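Lytic chitin monooxygenase (PDB 4A02) cleaves glycosidic bonds of alpha- and beta-chitin oxidatively with a copper centre, working in synergy with a chitinase to depolymerise the crystalline polymer. Local coordinates at residues 141-146 and 160-165. Numbering follows the deposited sequence.
Sequences YHVIYA and AIDVNI
Tyr141 and Asp162 are joined by a side-chain hydrogen bond, Tyr141 OH to Asp162 OD1, at 2.7 Å. The two side chains lie alongside each other and point the same way. The hydroxyl reaches OD1 from over the carboxylate, well out of its plane. With chi1 at 177°, the Tyr141 ring swings away from its own backbone N and runs along the neighbouring strand, its edge passing Val163 O, to the acid. Gln61 also bonds the hydroxyl, and Arg10 forms a salt bridge with Asp162 OD2, so both carboxylate oxygens are held. Val143 is on the same face. Its CG2 lies 3.7 Å from Asp162 OD1, while its CG1 meets Ala160 CB. The Tyr145 ring turns an edge to Ala160 CA.

The other face is mostly aliphatic. Ile165 crosses His142 at about a right angle, with Ile165 CD1 3.7 Å from His142 CD2. The imidazole is fixed at both nitrogens, by Thr96 at ND1 and Asn98 at NE2. Ile144 reaches two partners through different branches: CG2 touches Ile161 CD1 at 4.0 Å, and CD1 touches Val163 CG1 at 4.1 Å. Ile161 CD1 also packs on Ala146 CB.

Two hydrogen-bonded pairs, His142 with Val163 and Ile144 with Ile161, set the antiparallel register. Val163 N to His142 O is nearly straight (173° at the hydrogen); Ile161 N to Ile144 O is more bent (142°).

The segments belong to the beta hairpin of strands 142-150 and 155-165, within the beta-sandwich core of this family. Strand 88-96 pairs with 142-150 on its other edge, and strand 69-71 runs parallel beside 155-165. The Ile144 and Ile161 face packs against strand 74-82 of the three-stranded sheet, through Leu76 and Ile78.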
ATOM      1  N   TYR A 141      -5.459 -14.123   4.468  1.00  6.02           N
ATOM      2  CA  TYR A 141      -5.592 -12.690   4.305  1.00  5.74           C
ATOM      3  C   TYR A 141      -4.403 -11.978   4.914  1.00  5.72           C
ATOM      4  O   TYR A 141      -4.116 -12.187   6.121  1.00  6.59           O
ATOM      5  CB  TYR A 141      -6.883 -12.226   4.947  1.00  6.36           C
ATOM      6  CG  TYR A 141      -7.159 -10.735   4.940  1.00  5.93           C
ATOM      7  CD1 TYR A 141      -6.640  -9.882   3.974  1.00  5.92           C
ATOM      8  CD2 TYR A 141      -7.965 -10.187   5.928  1.00  6.12           C
ATOM      9  CE1 TYR A 141      -6.892  -8.525   3.994  1.00  5.86           C
ATOM     10  CE2 TYR A 141      -8.269  -8.845   5.931  1.00  6.29           C
ATOM     11  CZ  TYR A 141      -7.733  -8.004   4.980  1.00  5.76           C
ATOM     12  OH  TYR A 141      -8.073  -6.666   4.981  1.00  6.21           O
ATOM     13  N   HIS A 142      -3.741 -11.121   4.143  1.00  5.43           N
ATOM     14  CA  HIS A 142      -2.629 -10.311   4.562  1.00  5.54           C
ATOM     15  C   HIS A 142      -2.763  -8.925   3.971  1.00  5.20           C
ATOM     16  O   HIS A 142      -3.486  -8.698   3.002  1.00  5.67           O
ATOM     17  CB  HIS A 142      -1.284 -10.944   4.122  1.00  5.76           C
ATOM     18  CG  HIS A 142      -0.922 -12.087   5.040  1.00  5.91           C
ATOM     19  ND1 HIS A 142      -0.437 -11.786   6.303  1.00  6.94           N
ATOM     20  CD2 HIS A 142      -1.086 -13.426   4.925  1.00  6.47           C
ATOM     21  CE1 HIS A 142      -0.276 -12.937   6.885  1.00  7.33           C
ATOM     22  NE2 HIS A 142      -0.652 -13.944   6.108  1.00  6.89           N
ATOM     23  N   VAL A 143      -2.029  -7.977   4.594  1.00  5.44           N
ATOM     24  CA  VAL A 143      -1.900  -6.631   4.079  1.00  5.26           C
ATOM     25  C   VAL A 143      -0.444  -6.383   3.776  1.00  5.35           C
ATOM     26  O   VAL A 143       0.420  -6.527   4.643  1.00  6.19           O
ATOM     27  CB  VAL A 143      -2.478  -5.582   5.052  1.00  5.91           C
ATOM     28  CG1 VAL A 143      -2.246  -4.162   4.534  1.00  6.76           C
ATOM     29  CG2 VAL A 143      -3.961  -5.821   5.286  1.00  6.66           C
ATOM     30  N   ILE A 144      -0.170  -5.986   2.527  1.00  5.38           N
ATOM     31  CA  ILE A 144       1.118  -5.446   2.122  1.00  5.49           C
ATOM     32  C   ILE A 144       1.041  -3.940   2.261  1.00  5.52           C
ATOM     33  O   ILE A 144       0.067  -3.321   1.868  1.00  6.21           O
ATOM     34  CB  ILE A 144       1.466  -5.865   0.683  1.00  5.83           C
ATOM     35  CG1 ILE A 144       1.551  -7.381   0.537  1.00  6.60           C
ATOM     36  CG2 ILE A 144       2.727  -5.174   0.191  1.00  6.77           C
ATOM     37  CD1 ILE A 144       1.566  -7.852  -0.885  1.00  8.33           C
ATOM     38  N   TYR A 145       2.098  -3.338   2.826  1.00  5.69           N
ATOM     39  CA  TYR A 145       2.173  -1.898   2.984  1.00  5.65           C
ATOM     40  C   TYR A 145       3.365  -1.411   2.160  1.00  5.63           C
ATOM     41  O   TYR A 145       4.490  -1.792   2.431  1.00  6.70           O
ATOM     42  CB  TYR A 145       2.320  -1.497   4.421  1.00  6.31           C
ATOM     43  CG  TYR A 145       1.984  -0.078   4.768  1.00  6.17           C
ATOM     44  CD1 TYR A 145       0.771   0.470   4.396  1.00  6.66           C
ATOM     45  CD2 TYR A 145       2.842   0.688   5.543  1.00  6.66           C
ATOM     46  CE1 TYR A 145       0.431   1.790   4.753  1.00  6.57           C
ATOM     47  CE2 TYR A 145       2.481   1.972   5.952  1.00  6.84           C
ATOM     48  CZ  TYR A 145       1.280   2.513   5.559  1.00  6.13           C
ATOM     49  OH  TYR A 145       0.951   3.757   6.004  1.00  6.75           O
ATOM     50  N   ALA A 146       3.068  -0.631   1.136  1.00  5.53           N
ATOM     51  CA  ALA A 146       4.055  -0.156   0.165  1.00  5.74           C
ATOM     52  C   ALA A 146       4.236   1.341   0.357  1.00  6.00           C
ATOM     53  O   ALA A 146       3.265   2.078   0.457  1.00  6.85           O
ATOM     54  CB  ALA A 146       3.560  -0.459  -1.228  1.00  6.58           C
ATOM     55  N   ALA A 160      -1.676   0.679   1.387  1.00  5.35           N
ATOM     56  CA  ALA A 160      -2.108  -0.617   1.889  1.00  5.40           C
ATOM     57  C   ALA A 160      -2.755  -1.425   0.776  1.00  5.10           C
ATOM     58  O   ALA A 160      -3.570  -0.893   0.011  1.00  5.54           O
ATOM     59  CB  ALA A 160      -3.113  -0.410   3.025  1.00  6.24           C
ATOM     60  N   ILE A 161      -2.403  -2.704   0.711  1.00  5.14           N
ATOM     61  CA  ILE A 161      -2.845  -3.627  -0.352  1.00  4.84           C
ATOM     62  C   ILE A 161      -3.324  -4.898   0.309  1.00  5.02           C
ATOM     63  O   ILE A 161      -2.574  -5.549   1.048  1.00  5.78           O
ATOM     64  CB  ILE A 161      -1.659  -3.928  -1.285  1.00  5.32           C
ATOM     65  CG1 ILE A 161      -1.030  -2.668  -1.901  1.00  6.11           C
ATOM     66  CG2 ILE A 161      -2.067  -4.924  -2.370  1.00  6.21           C
ATOM     67  CD1 ILE A 161       0.438  -2.741  -2.000  1.00  9.91           C
ATOM     68  N   ASP A 162      -4.587  -5.264   0.091  1.00  4.87           N
ATOM     69  CA  ASP A 162      -5.178  -6.468   0.657  1.00  4.75           C
ATOM     70  C   ASP A 162      -4.963  -7.659  -0.281  1.00  4.79           C
ATOM     71  O   ASP A 162      -5.323  -7.573  -1.466  1.00  5.13           O
ATOM     72  CB  ASP A 162      -6.678  -6.248   0.853  1.00  4.89           C
ATOM     73  CG  ASP A 162      -6.974  -5.120   1.802  1.00  5.19           C
ATOM     74  OD1 ASP A 162      -6.801  -5.348   3.041  1.00  5.80           O
ATOM     75  OD2 ASP A 162      -7.363  -4.024   1.345  1.00  5.35           O
ATOM     76  N   VAL A 163      -4.417  -8.747   0.256  1.00  5.04           N
ATOM     77  CA  VAL A 163      -4.176  -9.938  -0.535  1.00  5.12           C
ATOM     78  C   VAL A 163      -4.658 -11.162   0.239  1.00  5.03           C
ATOM     79  O   VAL A 163      -4.786 -11.159   1.460  1.00  5.76           O
ATOM     80  CB  VAL A 163      -2.695 -10.085  -0.928  1.00  5.59           C
ATOM     81  CG1 VAL A 163      -2.278  -8.933  -1.811  1.00  6.42           C
ATOM     82  CG2 VAL A 163      -1.779 -10.212   0.287  1.00  6.17           C
ATOM     83  N   ASN A 164      -4.909 -12.230  -0.521  1.00  5.70           N
ATOM     84  CA  ASN A 164      -5.209 -13.553   0.012  1.00  5.92           C
ATOM     85  C   ASN A 164      -4.128 -14.479  -0.494  1.00  5.73           C
ATOM     86  O   ASN A 164      -4.035 -14.683  -1.707  1.00  6.39           O
ATOM     87  CB  ASN A 164      -6.599 -14.008  -0.412  1.00  6.71           C
ATOM     88  CG  ASN A 164      -6.844 -15.423   0.072  1.00  8.12           C
ATOM     89  OD1 ASN A 164      -6.734 -15.710   1.257  1.00  9.35           O
ATOM     90  ND2 ASN A 164      -7.090 -16.308  -0.867  1.00 11.91           N
ATOM     91  N   ILE A 165      -3.309 -14.990   0.402  1.00  6.17           N
ATOM     92  CA  ILE A 165      -2.137 -15.739   0.010  1.00  6.43           C
ATOM     93  C   ILE A 165      -2.484 -17.225   0.050  1.00  7.01           C
ATOM     94  O   ILE A 165      -2.851 -17.780   1.078  1.00  7.84           O
ATOM     95  CB  ILE A 165      -0.928 -15.379   0.877  1.00  6.88           C
ATOM     96  CG1 ILE A 165      -0.741 -13.858   0.861  1.00  7.19           C
ATOM     97  CG2 ILE A 165       0.300 -16.134   0.382  1.00  7.98           C
ATOM     98  CD1 ILE A 165       0.497 -13.321   1.552  1.00  8.04           C
TER